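Local atomic coordinates of tryptophan synthase alpha chain (Chlamydia trachomatis, PDB entry 6V82), a protein that probably cleaves indoleglycerol phosphate to indole and glyceraldehyde 3-phosphate, the alpha-subunit half of the last step of tryptophan biosynthesis. Residues E139-A143 with V144-P148; F224-K227 with T228-V231. All blocks are in the same frame, centred on the assembly; numbering follows the deposited sequence.

Interaction 1: E139-A143 with V144-P148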
# COMPACT_ATOMS: atom_id res chain seq x y z
N GLU A 139 -12.12 -38.15 -34.65
CA GLU A 139 -13.14 -38.94 -35.32
C GLU A 139 -13.74 -38.16 -36.48
O GLU A 139 -13.85 -38.69 -37.60
CB GLU A 139 -14.22 -39.34 -34.31
CG GLU A 139 -14.65 -40.80 -34.41
CD GLU A 139 -13.55 -41.76 -33.99
OE1 GLU A 139 -13.07 -41.65 -32.84
OE2 GLU A 139 -13.18 -42.63 -34.82
N ASP A 140 -14.07 -36.89 -36.25
CA ASP A 140 -14.65 -36.05 -37.29
C ASP A 140 -13.71 -35.92 -38.49
O ASP A 140 -14.17 -35.92 -39.64
CB ASP A 140 -14.99 -34.67 -36.73
CG ASP A 140 -16.27 -34.66 -35.88
OD1 ASP A 140 -16.83 -35.74 -35.59
OD2 ASP A 140 -16.72 -33.55 -35.50
N LEU A 141 -12.40 -35.80 -38.25
CA LEU A 141 -11.43 -35.74 -39.34
C LEU A 141 -11.47 -37.02 -40.17
O LEU A 141 -11.53 -36.98 -41.41
CB LEU A 141 -10.02 -35.52 -38.81
CG LEU A 141 -9.62 -34.14 -38.29
CD1 LEU A 141 -8.13 -34.12 -38.00
CD2 LEU A 141 -9.98 -33.06 -39.28
N LEU A 142 -11.41 -38.17 -39.49
CA LEU A 142 -11.43 -39.44 -40.19
C LEU A 142 -12.72 -39.61 -40.98
O LEU A 142 -12.71 -40.13 -42.10
CB LEU A 142 -11.27 -40.59 -39.20
CG LEU A 142 -9.88 -40.71 -38.60
CD1 LEU A 142 -9.80 -41.95 -37.75
CD2 LEU A 142 -8.87 -40.76 -39.72
N ALA A 143 -13.84 -39.15 -40.41
CA ALA A 143 -15.14 -39.35 -41.05
C ALA A 143 -15.22 -38.63 -42.39
O ALA A 143 -15.93 -39.09 -43.29
CB ALA A 143 -16.26 -38.87 -40.12
N VAL A 144 -14.50 -37.52 -42.55
CA VAL A 144 -14.55 -36.76 -43.80
C VAL A 144 -13.34 -37.00 -44.68
O VAL A 144 -13.26 -36.41 -45.77
CB VAL A 144 -14.72 -35.25 -43.52
CG1 VAL A 144 -15.85 -35.02 -42.53
CG2 VAL A 144 -13.43 -34.66 -43.02
N GLY A 145 -12.40 -37.84 -44.27
CA GLY A 145 -11.26 -38.18 -45.10
C GLY A 145 -10.04 -37.28 -44.96
O GLY A 145 -9.16 -37.32 -45.83
N LEU A 146 -9.97 -36.46 -43.92
CA LEU A 146 -8.78 -35.69 -43.64
C LEU A 146 -7.84 -36.50 -42.77
O LEU A 146 -8.28 -37.28 -41.91
CB LEU A 146 -9.14 -34.37 -42.95
CG LEU A 146 -9.99 -33.38 -43.74
CD1 LEU A 146 -10.57 -32.33 -42.81
CD2 LEU A 146 -9.17 -32.74 -44.84
N ASP A 147 -6.54 -36.33 -43.00
CA ASP A 147 -5.53 -37.04 -42.21
C ASP A 147 -5.20 -36.25 -40.95
O ASP A 147 -4.70 -35.12 -41.06
CB ASP A 147 -4.27 -37.25 -43.02
CG ASP A 147 -4.43 -38.29 -44.10
OD1 ASP A 147 -5.43 -39.05 -44.03
OD2 ASP A 147 -3.57 -38.35 -45.00
N PRO A 148 -5.44 -36.79 -39.76
CA PRO A 148 -4.97 -36.12 -38.54
C PRO A 148 -3.46 -36.28 -38.40
O PRO A 148 -2.94 -37.40 -38.35
CB PRO A 148 -5.73 -36.85 -37.42
CG PRO A 148 -6.74 -37.73 -38.10
CD PRO A 148 -6.20 -38.01 -39.46
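L141 spreads its two methyls over what follows the helix: CD1 lies 3.7 Å from CB of P148, while CD2 meets CD1 of L146 at 3.7 Å. L141 and P148 run alongside one another, pointing opposite ways, whereas L146 crosses L141 at about a right angle. L142 adds its CD2, 3.8 Å from CD of P148; chi1 (-71°) and chi2 (-174°) together bring this branch back to the proline although the CB bond points away. The backbone closes the helix in a Schellman motif. O of L141 takes N-H bonds from L146 N at 3.0 Å and V144 N at 3.2 Å, arriving from opposite faces of the carbonyl plane, and G145 N reaches O of L142 at 3.2 Å from well above the plane of the L142 carbonyl. G145 has positive phi (89°), the left-handed conformation that ends the helix and turns the chain toward the strand. The turn joins helix 136-144 to strand 147-153 within a beta-alpha-beta unit of the barrel: L141 and L146 both rest on V120 of strand 119-122, V144 packs on helix 106-115, and P148 touches R169.

Interaction 2: F224-K227 with T228-V231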
# COMPACT_ATOMS: atom_id res chain seq x y z
N PHE A 224 11.99 -32.62 -43.66
CA PHE A 224 12.27 -31.52 -42.75
C PHE A 224 11.26 -30.41 -43.00
O PHE A 224 10.69 -30.30 -44.09
CB PHE A 224 13.70 -31.00 -42.91
CG PHE A 224 13.97 -30.35 -44.24
CD1 PHE A 224 14.29 -31.13 -45.34
CD2 PHE A 224 13.90 -28.98 -44.38
CE1 PHE A 224 14.54 -30.54 -46.57
CE2 PHE A 224 14.15 -28.38 -45.60
CZ PHE A 224 14.47 -29.16 -46.70
N ILE A 225 11.04 -29.59 -41.98
CA ILE A 225 10.09 -28.49 -42.07
C ILE A 225 10.85 -27.17 -41.94
O ILE A 225 11.70 -27.02 -41.06
CB ILE A 225 8.96 -28.62 -41.03
CG1 ILE A 225 8.05 -27.39 -41.08
CG2 ILE A 225 9.51 -28.82 -39.63
CD1 ILE A 225 6.79 -27.55 -40.24
N VAL A 226 10.55 -26.24 -42.84
CA VAL A 226 11.01 -24.86 -42.75
C VAL A 226 9.85 -24.07 -42.15
O VAL A 226 8.91 -23.68 -42.86
CB VAL A 226 11.40 -24.32 -44.13
CG1 VAL A 226 11.84 -22.87 -44.02
CG2 VAL A 226 12.46 -25.19 -44.78
N LYS A 227 9.90 -23.84 -40.84
CA LYS A 227 8.79 -23.21 -40.14
C LYS A 227 8.88 -21.69 -40.15
O LYS A 227 7.89 -21.01 -40.45
CB LYS A 227 8.73 -23.71 -38.69
CG LYS A 227 7.63 -23.08 -37.85
CD LYS A 227 6.25 -23.39 -38.44
CE LYS A 227 5.13 -22.71 -37.66
NZ LYS A 227 4.86 -23.31 -36.31
N THR A 228 10.04 -21.14 -39.81
CA THR A 228 10.23 -19.70 -39.64
C THR A 228 10.71 -18.99 -40.91
O THR A 228 10.23 -17.89 -41.23
CB THR A 228 11.22 -19.43 -38.50
OG1 THR A 228 10.63 -19.81 -37.25
CG2 THR A 228 11.62 -17.96 -38.43
N ALA A 229 11.63 -19.61 -41.67
CA ALA A 229 12.42 -18.84 -42.64
C ALA A 229 11.54 -18.13 -43.67
O ALA A 229 11.76 -16.95 -43.96
CB ALA A 229 13.43 -19.76 -43.33
N PHE A 230 10.54 -18.83 -44.22
CA PHE A 230 9.67 -18.25 -45.24
C PHE A 230 8.88 -17.07 -44.68
O PHE A 230 8.83 -15.99 -45.29
CB PHE A 230 8.73 -19.31 -45.80
CG PHE A 230 9.43 -20.41 -46.56
CD1 PHE A 230 10.44 -20.12 -47.46
CD2 PHE A 230 9.07 -21.74 -46.37
CE1 PHE A 230 11.08 -21.13 -48.16
CE2 PHE A 230 9.72 -22.76 -47.06
CZ PHE A 230 10.72 -22.45 -47.96
N VAL A 231 8.25 -17.25 -43.52
CA VAL A 231 7.50 -16.16 -42.89
C VAL A 231 8.42 -14.97 -42.65
O VAL A 231 8.09 -13.82 -42.98
CB VAL A 231 6.85 -16.65 -41.58
CG1 VAL A 231 6.37 -15.47 -40.73
CG2 VAL A 231 5.70 -17.59 -41.88
O HOH W 1 8.00 -19.88 -42.77
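This is a local apolar contact in which V226 packs on A229 and F230, at the strand-to-helix turn where strand 223-226, the eighth of the TIM barrel, passes into helix 229-236. V226 carries it. Its CG1 sits over one face of the F230 ring in a CH-pi contact, 4.0 Å from the centroid and 22° off the ring normal, displaced toward the rim so that CE2 is the ring atom it meets, at 3.7 Å. The same methyl touches CB of A229 at 3.6 Å. With CG1 opposite the backbone N (chi1 179°), one branch serves both helix residues, and helix 241-250 packs on V226 and F230 as well. Across the turn a water bridges the backbone: it donates to O of K227 at 2.6 Å and accepts from N of V231 at 2.7 Å, linking K227, in the turn, to V231 in the first turn of the helix. NZ of K227 forms a salt bridge with D55, a predicted proton acceptor, with Y17 and Y95 in cation-pi contact. Next to it, OG1 of T228 is hydrogen-bonded to D207, whose other carboxylate oxygen accepts from N of K227. V226 thus makes the apolar packing, while K227 and T228 in the same turn make the polar contacts, and the salt bridge to D55 and the D207 bonds place the turn beside the predicted proton acceptor.

Both contacts are local turns at ends of strands in the same parallel barrel sheet, yet they lie on opposite sides of the chain's centre, about 26 Å apart between centres, and do not touch. Interaction 1 is a helix-to-strand turn, interaction 2 a strand-to-helix turn, so they occupy the two kinds of loop in a TIM barrel. The first lies farther from the chain's centre, where a helix hands over to strand 147-153, away from the annotated sites, and is stitched by direct backbone bonds as well as leucine-proline packing. The second lies nearer the centre: its backbone link runs through water, aromatic packing replaces the leucines, and K227 forms a salt bridge with D55, a predicted proton acceptor, and lies near E44.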